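Local coordinates for protein putative archaeal ammonia monooxygenase subunit B (Candidatus Nitrosocaldus yellowstonii, PDB 4O65) that binds copper in its cupredoxin domain and is probably the B subunit of an ammonia monooxygenase, the enzyme that oxidises ammonia in archaea, at residues K27-F30 and A31-F35; G50-P53 and A54-Q57. All coordinates share one frame; numbering follows the deposited sequence.

Both contacts are local, and each lies within one unbroken stretch of chain. Contact 1 runs along the short helix 27-35 and is partly buried. Contact 2 is a surface turn in the loop between helix 40-47 and strand 59-68. Each has a salt bridge between an acid and an arginine, but they differ. In contact 1 two arginine nitrogens hold one carboxylate oxygen; in contact 2 a single, weakly angled bond joins the pair. The helix supplies regular backbone bonds, while the loop uses a tight turn, a water and the disulfide of its own C51. The two meet at F30, whose CE1 lies 3.2 Å from R55 O. Both are away from the copper site.

Contact 1: K27-F30 and A31-F35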
loop_
_atom_site.group_PDB
_atom_site.type_symbol
_atom_site.label_atom_id
_atom_site.label_comp_id
_atom_site.label_asym_id
_atom_site.label_seq_id
_atom_site.Cartn_x
_atom_site.Cartn_y
_atom_site.Cartn_z
ATOM N N LYS A 27 -4.753 7.221 -9.916
ATOM C CA LYS A 27 -3.673 7.107 -10.907
ATOM C C LYS A 27 -4.173 7.603 -12.271
ATOM O O LYS A 27 -3.483 8.377 -12.964
ATOM C CB LYS A 27 -3.215 5.640 -11.048
ATOM C CG LYS A 27 -1.922 5.530 -11.848
ATOM C CD LYS A 27 -1.567 4.112 -12.339
ATOM C CE LYS A 27 -1.316 3.064 -11.274
ATOM N NZ LYS A 27 -0.817 1.814 -11.985
ATOM N N ALA A 28 -5.398 7.207 -12.635
ATOM C CA ALA A 28 -5.960 7.719 -13.898
ATOM C C ALA A 28 -6.109 9.253 -13.928
ATOM O O ALA A 28 -5.833 9.898 -14.985
ATOM C CB ALA A 28 -7.288 7.004 -14.236
ATOM N N GLU A 29 -6.601 9.832 -12.816
ATOM C CA GLU A 29 -6.786 11.304 -12.778
ATOM C C GLU A 29 -5.406 11.992 -12.923
ATOM O O GLU A 29 -5.281 12.995 -13.642
ATOM C CB GLU A 29 -7.436 11.768 -11.475
ATOM C CG GLU A 29 -7.863 13.244 -11.478
ATOM C CD GLU A 29 -8.952 13.563 -12.500
ATOM O OE1 GLU A 29 -8.978 14.724 -12.912
ATOM O OE2 GLU A 29 -9.772 12.687 -12.894
ATOM N N PHE A 30 -4.399 11.410 -12.286
ATOM C CA PHE A 30 -3.035 11.949 -12.411
ATOM C C PHE A 30 -2.501 11.818 -13.845
ATOM O O PHE A 30 -1.952 12.788 -14.391
ATOM C CB PHE A 30 -2.049 11.271 -11.453
ATOM C CG PHE A 30 -0.643 11.754 -11.663
ATOM C CD1 PHE A 30 -0.255 13.037 -11.240
ATOM C CD2 PHE A 30 0.297 10.919 -12.308
ATOM C CE1 PHE A 30 1.059 13.491 -11.434
ATOM C CE2 PHE A 30 1.617 11.378 -12.500
ATOM C CZ PHE A 30 1.987 12.655 -12.044
ATOM N N ALA A 31 -2.734 10.669 -14.464
ATOM C CA ALA A 31 -2.333 10.466 -15.886
ATOM C C ALA A 31 -3.018 11.465 -16.803
ATOM O O ALA A 31 -2.392 12.060 -17.708
ATOM C CB ALA A 31 -2.646 9.048 -16.325
ATOM N N LYS A 32 -4.317 11.636 -16.597
ATOM C CA LYS A 32 -5.096 12.577 -17.424
ATOM C C LYS A 32 -4.499 13.995 -17.303
ATOM O O LYS A 32 -4.349 14.712 -18.316
ATOM C CB LYS A 32 -6.586 12.533 -16.984
ATOM C CG LYS A 32 -7.476 13.612 -17.606
ATOM C CD LYS A 32 -8.931 13.419 -17.201
ATOM C CE LYS A 32 -9.818 14.319 -18.067
ATOM N NZ LYS A 32 -11.208 14.357 -17.514
ATOM N N ARG A 33 -4.225 14.427 -16.081
ATOM C CA ARG A 33 -3.799 15.827 -15.801
ATOM C C ARG A 33 -2.398 16.040 -16.383
ATOM O O ARG A 33 -2.062 17.107 -16.911
ATOM C CB ARG A 33 -3.777 16.104 -14.266
ATOM C CG ARG A 33 -5.220 16.210 -13.735
ATOM C CD ARG A 33 -5.321 16.575 -12.251
ATOM N NE ARG A 33 -6.717 16.488 -11.805
ATOM C CZ ARG A 33 -7.183 16.831 -10.594
ATOM N NH1 ARG A 33 -6.383 17.333 -9.674
ATOM N NH2 ARG A 33 -8.479 16.672 -10.310
ATOM N N THR A 34 -1.602 14.977 -16.356
ATOM C CA THR A 34 -0.141 15.101 -16.648
ATOM C C THR A 34 0.184 14.855 -18.112
ATOM O O THR A 34 0.991 15.588 -18.716
ATOM C CB THR A 34 0.618 14.068 -15.788
ATOM O OG1 THR A 34 0.345 14.371 -14.410
ATOM C CG2 THR A 34 2.183 14.185 -16.009
ATOM N N PHE A 35 -0.474 13.825 -18.658
ATOM C CA PHE A 35 -0.266 13.329 -20.046
ATOM C C PHE A 35 -1.419 13.565 -20.988
ATOM O O PHE A 35 -1.229 13.500 -22.182
ATOM C CB PHE A 35 0.105 11.834 -20.044
ATOM C CG PHE A 35 1.398 11.549 -19.318
ATOM C CD1 PHE A 35 2.612 11.852 -19.903
ATOM C CD2 PHE A 35 1.386 10.968 -18.061
ATOM C CE1 PHE A 35 3.813 11.634 -19.280
ATOM C CE2 PHE A 35 2.586 10.744 -17.383
ATOM C CZ PHE A 35 3.816 11.057 -17.973
#
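R33 lies one turn after E29. Its CB sits 3.5 Å from E29 O. CG comes closer to the same oxygen, at 3.2 Å, and CD still lies 3.8 Å from it. R33 CG is anti to its own carbonyl carbon (chi1 -73°), and the chain then runs extended to NE. This brings the NE and NH2 edge of the guanidinium across to E29 OE1. NE donates at 3.1 Å to the anti lone pair of E29 OE1, the one turned away from OE2. NH2 reaches the same OE1 at 3.3 Å from above the carboxylate plane. The two flat groups stand nearly perpendicular, 84° apart. The second oxygen, OE2, is held by the backbone N of E151. The salt bridge spans one turn of helix 27-35, an i to i+4 pair on top of the regular backbone bonds, such as A31 N to K27 O. This helix follows strand 23-25 and packs beside helix 40-47 at one end of the cupredoxin domain. F30 and T34 make the next i to i+4 pair. T34 OG1 donates back to F30 O at 2.8 Å, and T34 N bonds the same oxygen at 3.0 Å from the opposite face of the carbonyl. The hydroxyl also lies over one face of the F30 ring, 3.2 Å above its plane and toward the rim. On another side of the helix, K27 NZ forms salt bridges with D47 and E92.

Contact 2: G50-P53 and A54-Q57; sequences GCDP and ARRQ
Residues 52 to 56 make one tight turn of the alpha-turn kind, in which D52 O accepts a hydrogen bond from R56 N (i to i+4) at 2.8 Å. R55 N adds a weak bond to the same oxygen. Across the turn, P53 CA makes a C-H...O contact with R56 O. P53 O is bridged to Q57 NE2 by a water, which donates to the proline carbonyl and accepts from the amide.

D52 and R55 pair across the same turn. D52 OD2 meets R55 NH2 at 2.6 Å, at the edge of the guanidinium and in its plane. The N-H points poorly at the oxygen, so the bond in this salt bridge is weak. The two planes are 72° apart. The arginine chain bends at chi3 (-94°), which swings the group back to the acid. R55 CB also rests 3.4 Å from OD2, so the carboxylate lies against the base of the arginine as well as its end.

The loop lies between helix 40-47 and strand 59-68 of the cupredoxin domain. C51, centre of an inverse gamma turn, is disulfide-bonded to C116 on strand 110-119, which ties the loop to the sheet. P53 packs on V59 and I61 of strand 59-68.

R56 reaches back toward the start of the loop. Its chain bends at chi3 (66°), and NH1 makes a weak bond to G50 O at 3.0 Å. CD lies 3.4 Å from the same G50 O. The stronger polar partner is D58, whose OD2 forms a salt bridge with NH2.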
loop_
_atom_site.group_PDB
_atom_site.type_symbol
_atom_site.label_atom_id
_atom_site.label_comp_id
_atom_site.label_asym_id
_atom_site.label_seq_id
_atom_site.Cartn_x
_atom_site.Cartn_y
_atom_site.Cartn_z
ATOM N N GLY A 50 7.729 5.616 -10.331
ATOM C CA GLY A 50 7.950 4.956 -8.994
ATOM C C GLY A 50 7.389 5.710 -7.813
ATOM O O GLY A 50 6.383 6.416 -7.952
ATOM N N CYS A 51 8.001 5.514 -6.630
ATOM C CA CYS A 51 7.442 6.066 -5.390
ATOM C C CYS A 51 7.840 7.506 -5.212
ATOM O O CYS A 51 8.838 7.808 -4.531
ATOM C CB CYS A 51 7.927 5.286 -4.165
ATOM S SG CYS A 51 7.031 5.850 -2.682
ATOM N N ASP A 52 7.106 8.407 -5.860
ATOM C CA ASP A 52 7.496 9.810 -5.908
ATOM C C ASP A 52 6.255 10.653 -5.676
ATOM O O ASP A 52 5.711 11.220 -6.637
ATOM C CB ASP A 52 8.066 10.097 -7.329
ATOM C CG ASP A 52 8.723 11.476 -7.464
ATOM O OD1 ASP A 52 8.716 12.252 -6.525
ATOM O OD2 ASP A 52 9.226 11.778 -8.577
ATOM N N PRO A 53 5.746 10.703 -4.413
ATOM C CA PRO A 53 4.515 11.414 -4.207
ATOM C C PRO A 53 4.635 12.917 -4.336
ATOM O O PRO A 53 3.606 13.563 -4.440
ATOM C CB PRO A 53 4.134 11.006 -2.747
ATOM C CG PRO A 53 5.474 10.844 -2.079
ATOM C CD PRO A 53 6.231 10.098 -3.144
ATOM N N ALA A 54 5.847 13.493 -4.363
ATOM C CA ALA A 54 5.976 14.925 -4.646
ATOM C C ALA A 54 5.586 15.229 -6.076
ATOM O O ALA A 54 5.033 16.303 -6.357
ATOM C CB ALA A 54 7.401 15.432 -4.362
ATOM N N ARG A 55 5.871 14.288 -6.964
ATOM C CA ARG A 55 5.494 14.402 -8.390
ATOM C C ARG A 55 4.087 13.825 -8.645
ATOM O O ARG A 55 3.286 14.417 -9.377
ATOM C CB ARG A 55 6.536 13.694 -9.226
ATOM C CG ARG A 55 6.312 13.825 -10.745
ATOM C CD ARG A 55 7.435 13.257 -11.577
ATOM N NE ARG A 55 8.440 14.264 -11.955
ATOM C CZ ARG A 55 9.638 14.290 -11.404
ATOM N NH1 ARG A 55 10.542 15.177 -11.756
ATOM N NH2 ARG A 55 9.919 13.374 -10.502
ATOM N N ARG A 56 3.814 12.660 -8.079
ATOM C CA ARG A 56 2.582 11.884 -8.377
ATOM C C ARG A 56 1.557 12.126 -7.299
ATOM O O ARG A 56 1.752 11.695 -6.137
ATOM C CB ARG A 56 2.962 10.387 -8.295
ATOM C CG ARG A 56 3.647 9.879 -9.527
ATOM C CD ARG A 56 3.956 8.403 -9.359
ATOM N NE ARG A 56 2.713 7.591 -9.288
ATOM C CZ ARG A 56 2.709 6.283 -9.377
ATOM N NH1 ARG A 56 3.886 5.635 -9.465
ATOM N NH2 ARG A 56 1.548 5.597 -9.376
ATOM N N GLN A 57 0.400 12.664 -7.674
ATOM C CA GLN A 57 -0.620 13.012 -6.684
ATOM C C GLN A 57 -1.496 11.803 -6.347
ATOM O O GLN A 57 -2.409 11.946 -5.556
ATOM C CB GLN A 57 -1.562 14.124 -7.203
ATOM C CG GLN A 57 -1.009 15.508 -6.889
ATOM C CD GLN A 57 0.127 15.797 -7.810
ATOM O OE1 GLN A 57 -0.036 15.758 -9.014
ATOM N NE2 GLN A 57 1.306 16.145 -7.230
HETATM O O HOH W 1 1.712 15.456 -4.497
#